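Local coordinates for SusD homolog (PDB 4F53), which probably binds mucin O-glycans at the cell surface, as a SusD-family outer-membrane lipoprotein of a gut Bacteroides, at residues I167-F178 against G188-N198. Numbering follows the deposited sequence. Where two conformers were deposited one is given.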
loop_
_atom_site.group_PDB
_atom_site.type_symbol
_atom_site.label_atom_id
_atom_site.label_comp_id
_atom_site.label_asym_id
_atom_site.label_seq_id
_atom_site.Cartn_x
_atom_site.Cartn_y
_atom_site.Cartn_z
ATOM N N ILE A 167 -12.012 -6.110 -18.291
ATOM C CA ILE A 167 -12.272 -7.507 -17.913
ATOM C C ILE A 167 -12.880 -8.276 -19.133
ATOM O O ILE A 167 -12.448 -9.394 -19.423
ATOM C CB ILE A 167 -13.167 -7.540 -16.648
ATOM C CG1 ILE A 167 -12.351 -7.124 -15.396
ATOM C CG2 ILE A 167 -13.816 -8.930 -16.446
ATOM C CD1 ILE A 167 -13.172 -6.701 -14.174
ATOM N N THR A 168 -13.862 -7.659 -19.843
ATOM C CA THR A 168 -14.519 -8.211 -21.041
ATOM C C THR A 168 -13.471 -8.453 -22.143
ATOM O O THR A 168 -13.443 -9.537 -22.712
ATOM C CB THR A 168 -15.658 -7.281 -21.504
ATOM O OG1 THR A 168 -16.638 -7.216 -20.456
ATOM C CG2 THR A 168 -16.323 -7.743 -22.817
ATOM N N VAL A 169 -12.583 -7.471 -22.402
ATOM C CA VAL A 169 -11.517 -7.582 -23.405
ATOM C C VAL A 169 -10.532 -8.719 -23.019
ATOM O O VAL A 169 -10.247 -9.569 -23.849
ATOM C CB VAL A 169 -10.787 -6.230 -23.635
ATOM C CG1 VAL A 169 -9.523 -6.407 -24.477
ATOM C CG2 VAL A 169 -11.725 -5.214 -24.283
ATOM N N LEU A 170 -10.080 -8.766 -21.771
ATOM C CA LEU A 170 -9.122 -9.789 -21.334
ATOM C C LEU A 170 -9.719 -11.213 -21.379
ATOM O O LEU A 170 -8.981 -12.168 -21.664
ATOM C CB LEU A 170 -8.590 -9.483 -19.943
ATOM C CG LEU A 170 -7.738 -8.217 -19.795
ATOM C CD1 LEU A 170 -7.397 -7.978 -18.347
ATOM C CD2 LEU A 170 -6.475 -8.276 -20.648
ATOM N N GLY A 171 -11.029 -11.318 -21.099
ATOM C CA GLY A 171 -11.801 -12.557 -21.142
ATOM C C GLY A 171 -11.886 -13.164 -22.531
ATOM O O GLY A 171 -11.680 -14.372 -22.673
ATOM N N LYS A 172 -12.164 -12.320 -23.571
ATOM C CA LYS A 172 -12.293 -12.811 -24.938
ATOM C C LYS A 172 -10.943 -13.274 -25.507
ATOM O O LYS A 172 -10.946 -14.177 -26.336
ATOM C CB LYS A 172 -13.007 -11.811 -25.870
ATOM C CG LYS A 172 -12.243 -10.564 -26.277
ATOM C CD LYS A 172 -13.145 -9.668 -27.109
ATOM C CE LYS A 172 -12.386 -8.816 -28.086
ATOM N NZ LYS A 172 -11.832 -9.606 -29.218
ATOM N N PHE A 173 -9.799 -12.731 -25.031
ATOM C CA PHE A 173 -8.476 -13.208 -25.468
ATOM C C PHE A 173 -8.170 -14.566 -24.822
ATOM O O PHE A 173 -7.356 -15.316 -25.340
ATOM C CB PHE A 173 -7.363 -12.183 -25.210
ATOM C CG PHE A 173 -7.447 -11.062 -26.213
ATOM C CD1 PHE A 173 -6.909 -11.204 -27.485
ATOM C CD2 PHE A 173 -8.142 -9.899 -25.922
ATOM C CE1 PHE A 173 -7.049 -10.194 -28.435
ATOM C CE2 PHE A 173 -8.289 -8.895 -26.878
ATOM C CZ PHE A 173 -7.739 -9.047 -28.126
ATOM N N GLY A 174 -8.887 -14.892 -23.748
ATOM C CA GLY A 174 -8.821 -16.166 -23.047
ATOM C C GLY A 174 -7.443 -16.721 -22.788
ATOM O O GLY A 174 -6.693 -16.174 -21.970
ATOM N N ASN A 175 -7.112 -17.815 -23.491
ATOM C CA ASN A 175 -5.835 -18.494 -23.298
ATOM C C ASN A 175 -4.759 -18.053 -24.309
ATOM O O ASN A 175 -3.647 -18.594 -24.292
ATOM C CB ASN A 175 -6.011 -20.011 -23.249
ATOM C CG ASN A 175 -6.532 -20.454 -21.890
ATOM O OD1 ASN A 175 -5.988 -20.095 -20.822
ATOM N ND2 ASN A 175 -7.630 -21.205 -21.898
ATOM N N GLN A 176 -5.052 -16.993 -25.094
ATOM C CA GLN A 176 -4.077 -16.387 -26.006
ATOM C C GLN A 176 -3.067 -15.587 -25.173
ATOM O O GLN A 176 -3.395 -15.071 -24.095
ATOM C CB GLN A 176 -4.740 -15.491 -27.078
ATOM C CG GLN A 176 -5.684 -16.228 -28.031
ATOM C CD GLN A 176 -6.285 -15.338 -29.103
ATOM O OE1 GLN A 176 -6.721 -14.206 -28.858
ATOM N NE2 GLN A 176 -6.379 -15.856 -30.321
ATOM N N SER A 177 -1.835 -15.516 -25.668
ATOM C CA SER A 177 -0.749 -14.805 -25.008
ATOM C C SER A 177 -0.229 -13.681 -25.888
ATOM O O SER A 177 -0.299 -13.777 -27.105
ATOM C CB SER A 177 0.384 -15.772 -24.669
ATOM O OG SER A 177 1.489 -15.118 -24.062
ATOM N N PHE A 178 0.291 -12.619 -25.272
ATOM C CA PHE A 178 0.911 -11.501 -25.988
ATOM C C PHE A 178 2.418 -11.581 -25.707
ATOM O O PHE A 178 2.848 -12.472 -24.965
ATOM C CB PHE A 178 0.298 -10.140 -25.636
ATOM C CG PHE A 178 0.363 -9.720 -24.188
ATOM C CD1 PHE A 178 -0.630 -10.105 -23.289
ATOM C CD2 PHE A 178 1.366 -8.864 -23.742
ATOM C CE1 PHE A 178 -0.591 -9.676 -21.956
ATOM C CE2 PHE A 178 1.400 -8.430 -22.413
ATOM C CZ PHE A 178 0.429 -8.847 -21.528
ATOM N N GLY A 188 3.155 -11.988 -20.629
ATOM C CA GLY A 188 2.195 -12.061 -21.721
ATOM C C GLY A 188 1.031 -13.011 -21.515
ATOM O O GLY A 188 0.256 -13.207 -22.445
ATOM N N ASN A 189 0.876 -13.601 -20.299
ATOM C CA ASN A 189 -0.237 -14.499 -20.010
ATOM C C ASN A 189 -1.509 -13.671 -19.708
ATOM O O ASN A 189 -1.713 -13.235 -18.577
ATOM C CB ASN A 189 0.124 -15.442 -18.856
ATOM C CG ASN A 189 -0.914 -16.486 -18.493
ATOM O OD1 ASN A 189 -1.932 -16.663 -19.157
ATOM N ND2 ASN A 189 -0.671 -17.205 -17.406
ATOM N N THR A 190 -2.369 -13.482 -20.738
ATOM C CA THR A 190 -3.614 -12.692 -20.676
ATOM C C THR A 190 -4.582 -13.187 -19.584
ATOM O O THR A 190 -5.232 -12.359 -18.940
ATOM C CB THR A 190 -4.304 -12.673 -22.053
ATOM O OG1 THR A 190 -3.328 -12.341 -23.042
ATOM C CG2 THR A 190 -5.429 -11.656 -22.135
ATOM N N SER A 191 -4.680 -14.513 -19.379
ATOM C CA SER A 191 -5.593 -15.102 -18.380
ATOM C C SER A 191 -5.168 -14.722 -16.942
ATOM O O SER A 191 -6.015 -14.586 -16.069
ATOM C CB SER A 191 -5.668 -16.619 -18.547
ATOM O OG SER A 191 -4.461 -17.255 -18.162
ATOM N N ALA A 192 -3.863 -14.530 -16.716
ATOM C CA ALA A 192 -3.326 -14.069 -15.434
ATOM C C ALA A 192 -3.742 -12.593 -15.179
ATOM O O ALA A 192 -4.043 -12.236 -14.049
ATOM C CB ALA A 192 -1.817 -14.219 -15.414
ATOM N N TRP A 193 -3.826 -11.776 -16.249
ATOM C CA TRP A 193 -4.253 -10.372 -16.223
ATOM C C TRP A 193 -5.750 -10.263 -15.983
ATOM O O TRP A 193 -6.191 -9.301 -15.360
ATOM C CB TRP A 193 -3.847 -9.646 -17.529
ATOM C CG TRP A 193 -2.411 -9.222 -17.502
ATOM C CD1 TRP A 193 -1.410 -9.675 -18.308
ATOM C CD2 TRP A 193 -1.800 -8.301 -16.578
ATOM N NE1 TRP A 193 -0.217 -9.083 -17.960
ATOM C CE2 TRP A 193 -0.419 -8.274 -16.870
ATOM C CE3 TRP A 193 -2.274 -7.564 -15.467
ATOM C CZ2 TRP A 193 0.485 -7.500 -16.134
ATOM C CZ3 TRP A 193 -1.374 -6.804 -14.733
ATOM C CH2 TRP A 193 -0.020 -6.758 -15.082
ATOM N N TYR A 194 -6.520 -11.251 -16.478
ATOM C CA TYR A 194 -7.968 -11.389 -16.283
ATOM C C TYR A 194 -8.247 -11.546 -14.796
ATOM O O TYR A 194 -9.124 -10.860 -14.274
ATOM C CB TYR A 194 -8.515 -12.599 -17.077
ATOM C CG TYR A 194 -10.007 -12.811 -16.923
ATOM C CD1 TYR A 194 -10.919 -12.039 -17.641
ATOM C CD2 TYR A 194 -10.512 -13.779 -16.053
ATOM C CE1 TYR A 194 -12.295 -12.229 -17.504
ATOM C CE2 TYR A 194 -11.889 -13.965 -15.896
ATOM C CZ TYR A 194 -12.777 -13.194 -16.633
ATOM O OH TYR A 194 -14.135 -13.365 -16.505
ATOM N N LYS A 195 -7.479 -12.431 -14.111
ATOM C CA LYS A 195 -7.600 -12.665 -12.663
ATOM C C LYS A 195 -7.204 -11.434 -11.881
ATOM O O LYS A 195 -7.855 -11.119 -10.893
ATOM C CB LYS A 195 -6.735 -13.862 -12.208
ATOM C CG LYS A 195 -7.204 -15.193 -12.789
ATOM C CD LYS A 195 -6.492 -16.319 -12.096
ATOM C CE LYS A 195 -6.518 -17.578 -12.917
ATOM N NZ LYS A 195 -5.863 -18.695 -12.191
ATOM N N PHE A 196 -6.144 -10.725 -12.325
ATOM C CA PHE A 196 -5.649 -9.494 -11.690
ATOM C C PHE A 196 -6.746 -8.416 -11.746
ATOM O O PHE A 196 -7.025 -7.799 -10.718
ATOM C CB PHE A 196 -4.352 -9.009 -12.402
ATOM C CG PHE A 196 -3.744 -7.714 -11.902
ATOM C CD1 PHE A 196 -4.260 -6.484 -12.299
ATOM C CD2 PHE A 196 -2.657 -7.728 -11.040
ATOM C CE1 PHE A 196 -3.708 -5.285 -11.816
ATOM C CE2 PHE A 196 -2.084 -6.536 -10.579
ATOM C CZ PHE A 196 -2.602 -5.323 -10.977
ATOM N N ALA A 197 -7.357 -8.197 -12.953
ATOM C CA ALA A 197 -8.400 -7.197 -13.185
ATOM C C ALA A 197 -9.641 -7.465 -12.311
ATOM O O ALA A 197 -10.137 -6.523 -11.687
ATOM C CB ALA A 197 -8.773 -7.144 -14.651
ATOM N N ASN A 198 -10.098 -8.727 -12.196
ATOM C CA ASN A 198 -11.233 -9.041 -11.313
ATOM C C ASN A 198 -10.853 -8.862 -9.833
ATOM O O ASN A 198 -11.683 -8.445 -9.031
ATOM C CB ASN A 198 -11.747 -10.452 -11.549
ATOM C CG ASN A 198 -12.615 -10.549 -12.757
ATOM O OD1 ASN A 198 -13.610 -9.823 -12.890
ATOM N ND2 ASN A 198 -12.249 -11.438 -13.666
HETATM O O HOH W 1 -3.644 -16.685 -21.570
#
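One face of the F178 ring is covered by G188, whose CA stands 3.5 Å from the ring centroid and almost on the ring normal, a CH-pi contact; at its edge lie T190 OG1 and W193 CD1, F178 CE1 being 3.7 Å from W193 CD1. The Y194 ring has N198 ND2 over one face, toward the rim, and I167 O at its edge. These groups join an antiparallel helical hairpin of the TPR-like SusD fold, made by helices 152-173 and 190-207: the axes of 167-173 and 190-198 approach to 8.6 Å at 151°, nearly antiparallel. Between them L170 is a knob in a hole formed by T190, W193, Y194 and A197, its CD1 over W193 O and its CD2 against T190 CG2. Further along, I167 sets CG1 against A197 CB and CD1 against N198 OD1. Its first torsion swings Y194 away from its own backbone N and beside the carbonyl carbon, and the ring reaches across to the backbone of 167-171, crossing the I167 side chain at about a right angle; Y194 CD1 is 3.5 Å from G171 N. G174, with positive phi, is the first residue after the helix to leave helical angles, and a type II' turn from F173 to Q176 leads the chain back, so that T190 OG1 can donate to Q176 O from above the carbonyl plane. F178 CG sits between backbone N and carbonyl carbon (chi1 59°), folding the ring back over G188; its other neighbours include L115 of helix 110-131. An alanine at F178 is likely to leave G188 CA without its aromatic cover and open a gap beside the W193 indole, whose NE1 is held by D183. F178 N donates to a lone pair of G188 O at 2.9 Å, in the carbonyl plane, with 159° at the hydrogen.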